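Long-range contacts in cytosolic phospholipase A2 delta (Homo sapiens, PDB 5IZ5), which hydrolyses the sn-2 acyl bond of glycerophospholipids in a calcium-dependent reaction, with a preference for linoleic acid at that position: residues Y391-L396 / E780-L785; L346-K351 / L788-V793; P378-R383 / Q460-L465; G335-T340 / M775-E780. The protein carries 3 engineered substitutions. One frame throughout, in Å; residues are numbered along the deposited sequence.

Contact 1: Y391-L396 / E780-L785; sequences YAREHL and EDFERL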
loop_
_atom_site.group_PDB
_atom_site.type_symbol
_atom_site.label_atom_id
_atom_site.label_comp_id
_atom_site.label_asym_id
_atom_site.label_seq_id
_atom_site.Cartn_x
_atom_site.Cartn_y
_atom_site.Cartn_z
ATOM N N TYR B 391 24.713 19.012 1.475
ATOM C CA TYR B 391 24.699 17.780 0.696
ATOM C C TYR B 391 23.607 17.839 -0.383
ATOM O O TYR B 391 23.878 17.623 -1.563
ATOM C CB TYR B 391 24.476 16.603 1.650
ATOM C CG TYR B 391 24.437 15.236 1.019
ATOM C CD1 TYR B 391 25.580 14.447 0.955
ATOM C CD2 TYR B 391 23.242 14.709 0.532
ATOM C CE1 TYR B 391 25.541 13.180 0.399
ATOM C CE2 TYR B 391 23.191 13.447 -0.024
ATOM C CZ TYR B 391 24.341 12.687 -0.090
ATOM O OH TYR B 391 24.289 11.435 -0.639
ATOM N N ALA B 392 22.385 18.161 0.031
ATOM C CA ALA B 392 21.247 18.242 -0.884
ATOM C C ALA B 392 21.441 19.328 -1.934
ATOM O O ALA B 392 21.141 19.119 -3.108
ATOM C CB ALA B 392 19.958 18.485 -0.112
ATOM N N ARG B 393 21.943 20.482 -1.502
ATOM C CA ARG B 393 22.189 21.609 -2.403
ATOM C C ARG B 393 23.171 21.231 -3.506
ATOM O O ARG B 393 22.947 21.526 -4.682
ATOM C CB ARG B 393 22.740 22.811 -1.626
ATOM C CG ARG B 393 22.852 24.091 -2.448
ATOM C CD ARG B 393 23.880 25.062 -1.883
ATOM N NE ARG B 393 23.809 25.182 -0.427
ATOM C CZ ARG B 393 24.829 25.002 0.415
ATOM N NH1 ARG B 393 26.051 24.711 -0.024
ATOM N NH2 ARG B 393 24.625 25.130 1.720
ATOM N N GLU B 394 24.261 20.580 -3.119
ATOM C CA GLU B 394 25.313 20.225 -4.067
ATOM C C GLU B 394 24.835 19.202 -5.098
ATOM O O GLU B 394 25.113 19.339 -6.295
ATOM C CB GLU B 394 26.551 19.725 -3.322
ATOM C CG GLU B 394 27.280 20.851 -2.599
ATOM C CD GLU B 394 28.438 20.381 -1.737
ATOM O OE1 GLU B 394 28.665 19.158 -1.633
ATOM O OE2 GLU B 394 29.123 21.249 -1.157
ATOM N N HIS B 395 24.091 18.198 -4.641
ATOM C CA HIS B 395 23.541 17.193 -5.552
ATOM C C HIS B 395 22.455 17.764 -6.444
ATOM O O HIS B 395 22.327 17.366 -7.598
ATOM C CB HIS B 395 23.033 15.979 -4.771
ATOM C CG HIS B 395 24.138 15.087 -4.300
ATOM N ND1 HIS B 395 24.827 14.259 -5.155
ATOM C CD2 HIS B 395 24.701 14.925 -3.081
ATOM C CE1 HIS B 395 25.757 13.607 -4.482
ATOM N NE2 HIS B 395 25.701 13.995 -3.220
ATOM N N LEU B 396 21.678 18.704 -5.921
ATOM C CA LEU B 396 20.630 19.327 -6.718
ATOM C C LEU B 396 21.233 20.292 -7.756
ATOM O O LEU B 396 20.616 20.562 -8.786
ATOM C CB LEU B 396 19.605 20.020 -5.814
ATOM C CG LEU B 396 18.157 20.159 -6.303
ATOM C CD1 LEU B 396 17.576 18.866 -6.847
ATOM C CD2 LEU B 396 17.288 20.663 -5.162
ATOM N N GLU B 780 22.063 29.313 -6.040
ATOM C CA GLU B 780 21.329 30.561 -5.867
ATOM C C GLU B 780 19.839 30.315 -5.604
ATOM O O GLU B 780 19.290 30.807 -4.620
ATOM C CB GLU B 780 21.501 31.417 -7.128
ATOM C CG GLU B 780 21.470 32.920 -6.914
ATOM C CD GLU B 780 21.647 33.696 -8.217
ATOM O OE1 GLU B 780 21.694 34.947 -8.162
ATOM O OE2 GLU B 780 21.738 33.061 -9.294
ATOM N N ASP B 781 19.195 29.551 -6.489
ATOM C CA ASP B 781 17.758 29.253 -6.388
ATOM C C ASP B 781 17.413 28.317 -5.230
ATOM O O ASP B 781 16.335 28.417 -4.646
ATOM C CB ASP B 781 17.238 28.638 -7.694
ATOM C CG ASP B 781 17.228 29.624 -8.852
ATOM O OD1 ASP B 781 17.094 30.842 -8.608
ATOM O OD2 ASP B 781 17.341 29.174 -10.011
ATOM N N PHE B 782 18.317 27.391 -4.921
ATOM C CA PHE B 782 18.146 26.495 -3.780
ATOM C C PHE B 782 18.082 27.301 -2.488
ATOM O O PHE B 782 17.157 27.133 -1.692
ATOM C CB PHE B 782 19.310 25.504 -3.707
ATOM C CG PHE B 782 19.228 24.549 -2.547
ATOM C CD1 PHE B 782 18.710 23.270 -2.716
ATOM C CD2 PHE B 782 19.676 24.920 -1.286
ATOM C CE1 PHE B 782 18.636 22.381 -1.654
ATOM C CE2 PHE B 782 19.605 24.036 -0.220
ATOM C CZ PHE B 782 19.085 22.764 -0.404
ATOM N N GLU B 783 19.075 28.174 -2.300
ATOM C CA GLU B 783 19.202 28.967 -1.071
ATOM C C GLU B 783 17.999 29.866 -0.818
ATOM O O GLU B 783 17.510 29.939 0.304
ATOM C CB GLU B 783 20.490 29.802 -1.082
ATOM C CG GLU B 783 21.752 28.991 -0.816
ATOM C CD GLU B 783 21.823 28.440 0.602
ATOM O OE1 GLU B 783 21.608 29.210 1.558
ATOM O OE2 GLU B 783 22.092 27.233 0.770
ATOM N N ARG B 784 17.509 30.526 -1.862
ATOM C CA ARG B 784 16.318 31.371 -1.745
ATOM C C ARG B 784 15.106 30.613 -1.217
ATOM O O ARG B 784 14.427 31.081 -0.302
ATOM C CB ARG B 784 15.958 31.987 -3.095
ATOM C CG ARG B 784 16.807 33.191 -3.472
ATOM C CD ARG B 784 16.366 33.746 -4.819
ATOM N NE ARG B 784 17.461 33.991 -5.759
ATOM C CZ ARG B 784 17.741 35.146 -6.359
ATOM N NH1 ARG B 784 17.039 36.250 -6.117
ATOM N NH2 ARG B 784 18.756 35.186 -7.215
ATOM N N LEU B 785 14.826 29.454 -1.807
ATOM C CA LEU B 785 13.671 28.646 -1.403
ATOM C C LEU B 785 13.852 28.143 0.022
ATOM O O LEU B 785 12.927 28.195 0.832
ATOM C CB LEU B 785 13.458 27.464 -2.363
ATOM C CG LEU B 785 12.277 26.523 -2.092
ATOM C CD1 LEU B 785 10.979 27.283 -1.888
ATOM C CD2 LEU B 785 12.119 25.520 -3.227
#
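R393 lies over one face of the F782 ring where helices 386-397 and 779-794 of the alpha/beta-hydrolase-type catalytic domain pack obliquely, running in broadly opposite directions; the axes of segments 391-396 and 780-785 approach to 10.1 Å. The two side chains cross at about a right angle. R393 CB sits 3.7 Å from the centroid of the F782 ring, almost on the ring normal, a CH-pi contact, and CG follows across the same face toward CD2. F782 reaches this place with CG anti to its backbone N (chi1 179°), which sends the ring toward the other helix. L396 comes from a different quarter: its CD2 meets the edge of the ring, in the ring plane, 3.8 Å from F782 CD1, while A392 CB makes a looser contact near CZ. T340 of helix 335-351 also touches F782 and L396, so this apolar patch is shared by three helices. Beyond the ring the R393 chain bends at chi3 and turns its guanidinium nearly perpendicular to the phenyl plane. E783, which also pairs with R787, folds back at chi2 to form a salt bridge: R393 NE donates to E783 OE2 on the anti side of the carboxylate, at 2.9 Å and with a bent N-H...O angle of 133°.

Contact 2: L346-K351 / L788-V793; sequences LLALQK and LSDYNV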
loop_
_atom_site.group_PDB
_atom_site.type_symbol
_atom_site.label_atom_id
_atom_site.label_comp_id
_atom_site.label_asym_id
_atom_site.label_seq_id
_atom_site.Cartn_x
_atom_site.Cartn_y
_atom_site.Cartn_z
ATOM N N LEU B 346 12.451 22.335 8.558
ATOM C CA LEU B 346 13.078 21.580 9.634
ATOM C C LEU B 346 14.200 22.387 10.299
ATOM O O LEU B 346 14.361 22.329 11.515
ATOM C CB LEU B 346 13.603 20.236 9.119
ATOM C CG LEU B 346 12.546 19.221 8.660
ATOM C CD1 LEU B 346 13.215 18.057 7.954
ATOM C CD2 LEU B 346 11.695 18.718 9.815
ATOM N N LEU B 347 14.967 23.130 9.501
ATOM C CA LEU B 347 16.024 23.993 10.035
ATOM C C LEU B 347 15.450 25.031 11.000
ATOM O O LEU B 347 15.991 25.254 12.081
ATOM C CB LEU B 347 16.782 24.692 8.906
ATOM C CG LEU B 347 17.943 25.617 9.298
ATOM C CD1 LEU B 347 19.067 24.847 9.973
ATOM C CD2 LEU B 347 18.475 26.346 8.077
ATOM N N ALA B 348 14.345 25.652 10.602
ATOM C CA ALA B 348 13.654 26.613 11.445
ATOM C C ALA B 348 13.251 25.985 12.775
ATOM O O ALA B 348 13.578 26.515 13.837
ATOM C CB ALA B 348 12.427 27.149 10.732
ATOM N N LEU B 349 12.549 24.856 12.718
ATOM C CA LEU B 349 12.074 24.206 13.934
ATOM C C LEU B 349 13.235 23.827 14.851
ATOM O O LEU B 349 13.101 23.886 16.072
ATOM C CB LEU B 349 11.220 22.973 13.611
ATOM C CG LEU B 349 9.874 23.234 12.928
ATOM C CD1 LEU B 349 9.256 21.924 12.458
ATOM C CD2 LEU B 349 8.909 23.976 13.839
ATOM N N GLN B 350 14.367 23.448 14.263
ATOM C CA GLN B 350 15.555 23.112 15.040
ATOM C C GLN B 350 16.079 24.349 15.764
ATOM O O GLN B 350 16.266 24.329 16.979
ATOM C CB GLN B 350 16.652 22.524 14.150
ATOM C CG GLN B 350 17.805 21.919 14.934
ATOM C CD GLN B 350 18.859 21.283 14.043
ATOM O OE1 GLN B 350 19.356 21.907 13.108
ATOM N NE2 GLN B 350 19.207 20.034 14.333
ATOM N N LYS B 351 16.295 25.423 15.011
ATOM C CA LYS B 351 16.796 26.679 15.566
ATOM C C LYS B 351 15.899 27.225 16.673
ATOM O O LYS B 351 16.394 27.737 17.667
ATOM C CB LYS B 351 16.947 27.724 14.466
ATOM C CG LYS B 351 18.128 27.480 13.546
ATOM C CD LYS B 351 18.163 28.531 12.452
ATOM C CE LYS B 351 19.360 28.377 11.535
ATOM N NZ LYS B 351 19.289 29.343 10.405
ATOM N N LEU B 788 13.716 31.182 2.492
ATOM C CA LEU B 788 12.316 31.586 2.568
ATOM C C LEU B 788 11.542 30.684 3.522
ATOM O O LEU B 788 10.801 31.163 4.380
ATOM C CB LEU B 788 11.658 31.534 1.186
ATOM C CG LEU B 788 10.132 31.668 1.162
ATOM C CD1 LEU B 788 9.695 33.002 1.752
ATOM C CD2 LEU B 788 9.599 31.515 -0.249
ATOM N N SER B 789 11.697 29.376 3.342
ATOM C CA SER B 789 10.984 28.390 4.149
ATOM C C SER B 789 11.370 28.521 5.615
ATOM O O SER B 789 10.513 28.539 6.493
ATOM C CB SER B 789 11.288 26.970 3.648
ATOM O OG SER B 789 10.983 26.833 2.273
ATOM N N ASP B 790 12.672 28.595 5.860
ATOM C CA ASP B 790 13.217 28.818 7.195
ATOM C C ASP B 790 12.614 30.075 7.830
ATOM O O ASP B 790 12.118 30.042 8.956
ATOM C CB ASP B 790 14.741 28.942 7.094
ATOM C CG ASP B 790 15.409 29.197 8.429
ATOM O OD1 ASP B 790 14.809 28.913 9.484
ATOM O OD2 ASP B 790 16.557 29.675 8.416
ATOM N N TYR B 791 12.646 31.171 7.082
ATOM C CA TYR B 791 12.117 32.444 7.551
ATOM C C TYR B 791 10.633 32.360 7.909
ATOM O O TYR B 791 10.228 32.796 8.986
ATOM C CB TYR B 791 12.338 33.524 6.494
ATOM C CG TYR B 791 11.666 34.829 6.821
ATOM C CD1 TYR B 791 12.335 35.824 7.528
ATOM C CD2 TYR B 791 10.362 35.070 6.420
ATOM C CE1 TYR B 791 11.715 37.025 7.829
ATOM C CE2 TYR B 791 9.738 36.260 6.715
ATOM C CZ TYR B 791 10.416 37.237 7.419
ATOM O OH TYR B 791 9.793 38.429 7.713
ATOM N N ASN B 792 9.832 31.802 7.002
ATOM C CA ASN B 792 8.379 31.702 7.200
ATOM C C ASN B 792 7.980 30.987 8.478
ATOM O O ASN B 792 6.961 31.313 9.081
ATOM C CB ASN B 792 7.708 31.001 6.019
ATOM C CG ASN B 792 7.648 31.867 4.784
ATOM O OD1 ASN B 792 8.129 33.001 4.781
ATOM N ND2 ASN B 792 7.043 31.344 3.729
ATOM N N VAL B 793 8.772 30.007 8.889
ATOM C CA VAL B 793 8.510 29.316 10.145
ATOM C C VAL B 793 9.025 30.140 11.332
ATOM O O VAL B 793 8.320 30.290 12.328
ATOM C CB VAL B 793 9.099 27.890 10.136
ATOM C CG1 VAL B 793 9.126 27.294 11.537
ATOM C CG2 VAL B 793 8.280 27.007 9.206
#
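Two helices of the catalytic domain meet here at close quarters, the C-terminal end of helix 335-351 against helix 779-794, with segment axes 8.0 Å apart. A348 faces D790 at the nearest point, where the CA atoms of the two residues are only 4.8 Å apart, an approach that the small A348 side chain permits. A348 CB is pressed between two side chains of the other helix: it lies 3.2 Å from D790 OD1 and 3.4 Å from V793 CG1, the latter tighter than an ordinary van der Waals contact. CG1 of V793, anti to its backbone N (chi1 166°), also reaches CD2 of L349 at 4.0 Å. The two segments run in roughly the same direction, inclined by 43°, and they pack beside the central sheet, since L349 and V793 both touch F676 of strand 672-676. On the outer side K351 stretches its extended chain back along the interface and crosses D790 at about a right angle, so that NZ makes a weak, long salt bridge of 3.4 Å to D790 OD2. The same oxygen rests 3.9 Å from CD2 of L347. Replacing D790 by an alanine is likely to open a gap beside the A348 methyl and leave the K351 ammonium without its carboxylate mate. S789, just before D790, is hydrogen-bonded through OG to S341 OG of helix 335-351.

Contact 3: P378-R383 / Q460-L465; sequences PEWSQR and QNPLPL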
loop_
_atom_site.group_PDB
_atom_site.type_symbol
_atom_site.label_atom_id
_atom_site.label_comp_id
_atom_site.label_asym_id
_atom_site.label_seq_id
_atom_site.Cartn_x
_atom_site.Cartn_y
_atom_site.Cartn_z
ATOM N N PRO B 378 21.099 8.413 12.403
ATOM C CA PRO B 378 20.316 8.187 13.633
ATOM C C PRO B 378 20.230 9.389 14.592
ATOM O O PRO B 378 19.410 9.383 15.512
ATOM C CB PRO B 378 21.058 7.036 14.331
ATOM C CG PRO B 378 21.964 6.449 13.314
ATOM C CD PRO B 378 22.271 7.522 12.321
ATOM N N GLU B 379 21.075 10.392 14.379
ATOM C CA GLU B 379 21.134 11.567 15.235
ATOM C C GLU B 379 20.728 12.859 14.532
ATOM O O GLU B 379 21.005 13.939 15.038
ATOM C CB GLU B 379 22.569 11.706 15.770
ATOM C CG GLU B 379 22.696 11.571 17.265
ATOM C CD GLU B 379 21.985 10.369 17.817
ATOM O OE1 GLU B 379 22.296 9.233 17.423
ATOM O OE2 GLU B 379 21.107 10.572 18.669
ATOM N N TRP B 380 20.039 12.759 13.397
ATOM C CA TRP B 380 19.870 13.915 12.510
ATOM C C TRP B 380 19.274 15.165 13.169
ATOM O O TRP B 380 19.778 16.249 12.937
ATOM C CB TRP B 380 19.088 13.544 11.239
ATOM C CG TRP B 380 17.617 13.278 11.424
ATOM C CD1 TRP B 380 17.022 12.070 11.600
ATOM C CD2 TRP B 380 16.561 14.243 11.424
ATOM N NE1 TRP B 380 15.662 12.217 11.723
ATOM C CE2 TRP B 380 15.352 13.543 11.618
ATOM C CE3 TRP B 380 16.523 15.631 11.288
ATOM C CZ2 TRP B 380 14.113 14.186 11.678
ATOM C CZ3 TRP B 380 15.295 16.271 11.346
ATOM C CH2 TRP B 380 14.104 15.548 11.543
ATOM N N SER B 381 18.230 15.028 13.989
ATOM C CA SER B 381 17.602 16.207 14.602
ATOM C C SER B 381 18.448 16.788 15.735
ATOM O O SER B 381 18.228 17.917 16.151
ATOM C CB SER B 381 16.187 15.912 15.107
ATOM O OG SER B 381 16.197 15.163 16.311
ATOM N N GLN B 382 19.410 16.010 16.225
ATOM C CA GLN B 382 20.348 16.468 17.255
ATOM C C GLN B 382 21.623 17.045 16.665
ATOM O O GLN B 382 22.517 17.448 17.409
ATOM C CB GLN B 382 20.717 15.309 18.185
ATOM C CG GLN B 382 19.521 14.593 18.783
ATOM C CD GLN B 382 18.567 15.541 19.483
ATOM O OE1 GLN B 382 18.998 16.431 20.210
ATOM N NE2 GLN B 382 17.270 15.358 19.268
ATOM N N ARG B 383 21.718 17.083 15.340
ATOM C CA ARG B 383 22.900 17.615 14.684
ATOM C C ARG B 383 22.521 18.746 13.767
ATOM O O ARG B 383 21.380 18.840 13.320
ATOM C CB ARG B 383 23.621 16.517 13.915
ATOM C CG ARG B 383 24.069 15.415 14.871
ATOM C CD ARG B 383 25.481 14.895 14.654
ATOM N NE ARG B 383 25.612 13.962 13.540
ATOM C CZ ARG B 383 26.351 14.148 12.445
ATOM N NH1 ARG B 383 27.057 15.262 12.256
ATOM N NH2 ARG B 383 26.384 13.196 11.516
ATOM N N GLN B 460 15.016 10.042 20.049
ATOM C CA GLN B 460 15.792 11.238 19.728
ATOM C C GLN B 460 15.372 11.929 18.422
ATOM O O GLN B 460 15.912 12.982 18.075
ATOM C CB GLN B 460 17.289 10.909 19.684
ATOM C CG GLN B 460 17.769 10.132 18.458
ATOM C CD GLN B 460 17.628 8.624 18.586
ATOM O OE1 GLN B 460 16.794 8.122 19.340
ATOM N NE2 GLN B 460 18.436 7.896 17.832
ATOM N N ASN B 461 14.442 11.320 17.693
ATOM C CA ASN B 461 13.844 11.936 16.511
ATOM C C ASN B 461 12.355 11.620 16.502
ATOM O O ASN B 461 11.919 10.703 17.206
ATOM C CB ASN B 461 14.487 11.407 15.218
ATOM C CG ASN B 461 15.956 11.775 15.085
ATOM O OD1 ASN B 461 16.302 12.926 14.820
ATOM N ND2 ASN B 461 16.831 10.784 15.222
ATOM N N PRO B 462 11.557 12.383 15.726
ATOM C CA PRO B 462 10.143 12.004 15.564
ATOM C C PRO B 462 9.985 10.701 14.769
ATOM O O PRO B 462 10.894 10.322 14.030
ATOM C CB PRO B 462 9.538 13.178 14.779
ATOM C CG PRO B 462 10.569 14.259 14.782
ATOM C CD PRO B 462 11.895 13.585 14.950
ATOM N N LEU B 463 8.852 10.027 14.927
ATOM C CA LEU B 463 8.548 8.838 14.124
ATOM C C LEU B 463 8.170 9.274 12.697
ATOM O O LEU B 463 7.212 10.030 12.525
ATOM C CB LEU B 463 7.392 8.042 14.732
ATOM C CG LEU B 463 6.970 6.795 13.938
ATOM C CD1 LEU B 463 7.979 5.677 14.111
ATOM C CD2 LEU B 463 5.601 6.308 14.358
ATOM N N PRO B 464 8.912 8.799 11.681
ATOM C CA PRO B 464 8.608 9.152 10.299
ATOM C C PRO B 464 7.546 8.240 9.684
ATOM O O PRO B 464 7.609 7.018 9.833
ATOM C CB PRO B 464 9.947 8.965 9.598
ATOM C CG PRO B 464 10.597 7.861 10.346
ATOM C CD PRO B 464 10.095 7.929 11.765
ATOM N N LEU B 465 6.579 8.844 9.002
ATOM C CA LEU B 465 5.475 8.118 8.382
ATOM C C LEU B 465 5.391 8.475 6.895
ATOM O O LEU B 465 5.164 9.634 6.533
ATOM C CB LEU B 465 4.167 8.458 9.094
ATOM C CG LEU B 465 4.119 8.010 10.567
ATOM C CD1 LEU B 465 3.104 8.807 11.371
ATOM C CD2 LEU B 465 3.833 6.519 10.673
#
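N461 and S381 meet through a single oxygen. N461 OD1 takes the backbone S381 N at 3.0 Å, in the plane of the amide carbonyl, and the S381 hydroxyl OG at 2.7 Å from well above that plane. The same OD1 lies 3.2 Å above the W380 ring, offset toward its rim, with amide and indole planes only 6° apart; W380 NE1 is close but badly angled for a bond. With chi1 at -65°, N461 CG stands anti to the carbonyl carbon, which leads the amide in over the indole. Its other end, ND2, gives a weak bond of 2.9 Å to P378 O. That carbonyl also receives Q460 NE2 at 2.9 Å with better geometry, so two amides converge on one backbone oxygen. A leucine in place of N461 would probably leave S381 N and OG without this shared acceptor and put a non-polar branch against P378 O. Further out, Q382 NE2 donates to Q460 O at 3.0 Å, nearly in its own amide plane, and W380 CZ2 packs on P462 CD at 4.0 Å. R458 backs the outer shell, salt-bridged to E379 and donating its N to Q460 OE1. The contact ties the loop between helices 367-375 and 386-397, with its 3-10 turn at 380-382, to the lead-in of strand 463-471, which pairs in parallel with strand 360-363, while Y375 of helix 367-375 meets W380 edge-to-face.

Contact 4: G335-T340 / M775-E780; sequences GARAMT and MTYKEE. With SO4 (sulfate ion), chain M.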
loop_
_atom_site.group_PDB
_atom_site.type_symbol
_atom_site.label_atom_id
_atom_site.label_comp_id
_atom_site.label_asym_id
_atom_site.label_seq_id
_atom_site.Cartn_x
_atom_site.Cartn_y
_atom_site.Cartn_z
ATOM N N GLY B 335 7.933 17.177 -5.601
ATOM C CA GLY B 335 9.294 16.896 -6.068
ATOM C C GLY B 335 10.408 17.566 -5.281
ATOM O O GLY B 335 10.346 17.644 -4.055
ATOM N N ALA B 336 11.423 18.057 -5.991
ATOM C CA ALA B 336 12.578 18.722 -5.371
ATOM C C ALA B 336 12.214 20.023 -4.661
ATOM O O ALA B 336 12.926 20.455 -3.753
ATOM C CB ALA B 336 13.660 18.991 -6.404
ATOM N N ARG B 337 11.129 20.654 -5.102
ATOM C CA ARG B 337 10.614 21.858 -4.460
ATOM C C ARG B 337 10.215 21.533 -3.028
ATOM O O ARG B 337 10.666 22.198 -2.095
ATOM C CB ARG B 337 9.416 22.412 -5.235
ATOM C CG ARG B 337 8.791 23.639 -4.603
ATOM C CD ARG B 337 7.697 24.247 -5.474
ATOM N NE ARG B 337 6.926 23.283 -6.276
ATOM C CZ ARG B 337 5.930 22.503 -5.864
ATOM N NH1 ARG B 337 5.534 22.509 -4.611
ATOM N NH2 ARG B 337 5.331 21.692 -6.733
ATOM N N ALA B 338 9.386 20.498 -2.866
ATOM C CA ALA B 338 8.975 20.020 -1.543
ATOM C C ALA B 338 10.191 19.597 -0.721
ATOM O O ALA B 338 10.284 19.925 0.454
ATOM C CB ALA B 338 7.986 18.860 -1.657
ATOM N N MET B 339 11.117 18.868 -1.340
ATOM C CA MET B 339 12.307 18.390 -0.640
ATOM C C MET B 339 13.109 19.562 -0.063
ATOM O O MET B 339 13.466 19.560 1.117
ATOM C CB MET B 339 13.199 17.570 -1.575
ATOM C CG MET B 339 14.464 17.040 -0.917
ATOM S SD MET B 339 15.637 16.278 -2.043
ATOM C CE MET B 339 16.231 17.706 -2.967
ATOM N N THR B 340 13.387 20.552 -0.907
ATOM C CA THR B 340 14.189 21.719 -0.524
ATOM C C THR B 340 13.510 22.526 0.579
ATOM O O THR B 340 14.109 22.807 1.616
ATOM C CB THR B 340 14.454 22.626 -1.741
ATOM O OG1 THR B 340 15.210 21.894 -2.710
ATOM C CG2 THR B 340 15.229 23.894 -1.353
ATOM N N MET B 775 14.934 18.985 -11.706
ATOM C CA MET B 775 15.827 18.310 -10.777
ATOM C C MET B 775 17.213 18.964 -10.750
ATOM O O MET B 775 18.161 18.392 -10.214
ATOM C CB MET B 775 15.936 16.824 -11.162
ATOM C CG MET B 775 14.726 15.971 -10.782
ATOM S SD MET B 775 14.445 15.782 -9.001
ATOM C CE MET B 775 16.106 15.544 -8.380
ATOM N N THR B 776 17.327 20.161 -11.324
ATOM C CA THR B 776 18.575 20.918 -11.312
ATOM C C THR B 776 18.312 22.328 -10.800
ATOM O O THR B 776 17.668 23.130 -11.471
ATOM C CB THR B 776 19.211 20.991 -12.709
ATOM O OG1 THR B 776 19.222 19.685 -13.294
ATOM C CG2 THR B 776 20.642 21.527 -12.621
ATOM N N TYR B 777 18.790 22.604 -9.591
ATOM C CA TYR B 777 18.640 23.909 -8.957
ATOM C C TYR B 777 20.004 24.570 -8.900
ATOM O O TYR B 777 20.950 23.985 -8.378
ATOM C CB TYR B 777 18.124 23.752 -7.522
ATOM C CG TYR B 777 16.641 23.475 -7.347
ATOM C CD1 TYR B 777 16.027 23.703 -6.121
ATOM C CD2 TYR B 777 15.851 22.997 -8.389
ATOM C CE1 TYR B 777 14.678 23.455 -5.935
ATOM C CE2 TYR B 777 14.499 22.750 -8.208
ATOM C CZ TYR B 777 13.919 22.977 -6.977
ATOM O OH TYR B 777 12.577 22.732 -6.796
ATOM N N LYS B 778 20.113 25.782 -9.439
ATOM C CA LYS B 778 21.288 26.618 -9.188
ATOM C C LYS B 778 21.337 26.882 -7.691
ATOM O O LYS B 778 20.295 27.101 -7.072
ATOM C CB LYS B 778 21.189 27.936 -9.949
ATOM C CG LYS B 778 21.321 27.785 -11.456
ATOM C CD LYS B 778 20.588 28.885 -12.213
ATOM C CE LYS B 778 21.152 30.265 -11.910
ATOM N NZ LYS B 778 20.615 31.284 -12.852
ATOM N N GLU B 779 22.529 26.834 -7.104
ATOM C CA GLU B 779 22.669 27.009 -5.653
ATOM C C GLU B 779 21.988 28.293 -5.193
ATOM O O GLU B 779 21.392 28.342 -4.119
ATOM C CB GLU B 779 24.142 26.988 -5.234
ATOM C CG GLU B 779 24.828 25.658 -5.530
ATOM C CD GLU B 779 25.962 25.315 -4.574
ATOM O OE1 GLU B 779 26.555 24.228 -4.735
ATOM O OE2 GLU B 779 26.264 26.112 -3.661
ATOM N N GLU B 780 22.063 29.313 -6.040
ATOM C CA GLU B 780 21.329 30.561 -5.867
ATOM C C GLU B 780 19.839 30.315 -5.604
ATOM O O GLU B 780 19.290 30.807 -4.620
ATOM C CB GLU B 780 21.501 31.417 -7.128
ATOM C CG GLU B 780 21.470 32.920 -6.914
ATOM C CD GLU B 780 21.647 33.696 -8.217
ATOM O OE1 GLU B 780 21.694 34.947 -8.162
ATOM O OE2 GLU B 780 21.738 33.061 -9.294
HETATM S S SO4 M . 21.526 19.671 -16.180
HETATM O O1 SO4 M . 22.230 20.891 -15.718
HETATM O O2 SO4 M . 20.725 19.104 -15.072
HETATM O O3 SO4 M . 20.640 20.013 -17.313
HETATM O O4 SO4 M . 22.508 18.668 -16.638
#
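The substrate-binding glycine turn hosts this contact: G335, one of two adjacent glycines that bind substrate, starts the segment whose next residues, A336 and R337, meet Y777 of segment 775-780. The tyrosine points its hydroxyl end at the first turn of the helix. Its OH lies 3.0 Å from R337 N, too poorly angled for a hydrogen bond, and 3.5 Å from R337 CB. A336 CB packs on the phenol 4.0 Å from CZ, and on its other flank the same methyl has M775 SD at 4.2 Å. M775 gets there by folding its chain at chi2 (-66°), which brings the sulfur back toward the helix. In the alpha/beta architecture of this domain, helix 335-351 follows strand 327-331 through the glycine-rich turn, and the backbone of G335, with its positive phi of 43°, suits a residue without a side chain. The nucleophile S365 is near, its side chain about 9 Å from that of R337. The arginine leads away from Y777, its NH2 in a salt bridge with E567 and its NE bonded to the carbonyl of Y770, whose ring meets Y777 edge-to-face. T340 adds a further neighbour, its OG1 3.6 Å from Y777 CE1. That hydroxyl is held by donating to A336 O at 2.9 Å, a carbonyl that T340 N approaches from the opposite face. Between M775 and Y777, T776 turns away, and its OG1 lies very close to a sulfate ion, probably from the crystallisation liquor, also bound by S399, S581 and the backbone of K400 and L401.

Helix 779-794 joins three of the contacts: the loop leading into it serves contact 4, its first turns contact 1, and the later turns contact 2. Helix 335-351 runs beside it, from contact 4 at its start to contact 2 at its end, about 17 Å away between centres. Contacts 1 and 4, centres about 6 Å apart, touch, with L396 O probably hydrogen-bonded to Y777 N; their segments alternate along the chain. Contacts 1 and 3 are both nested inside the loop closed by contact 2; contact 3, centres about 16 Å apart, is linked to it through Q350 NE2 to R383 O and S381 O. Residues near the C-terminus thus close over helices that follow the substrate-binding turn, all within the catalytic domain.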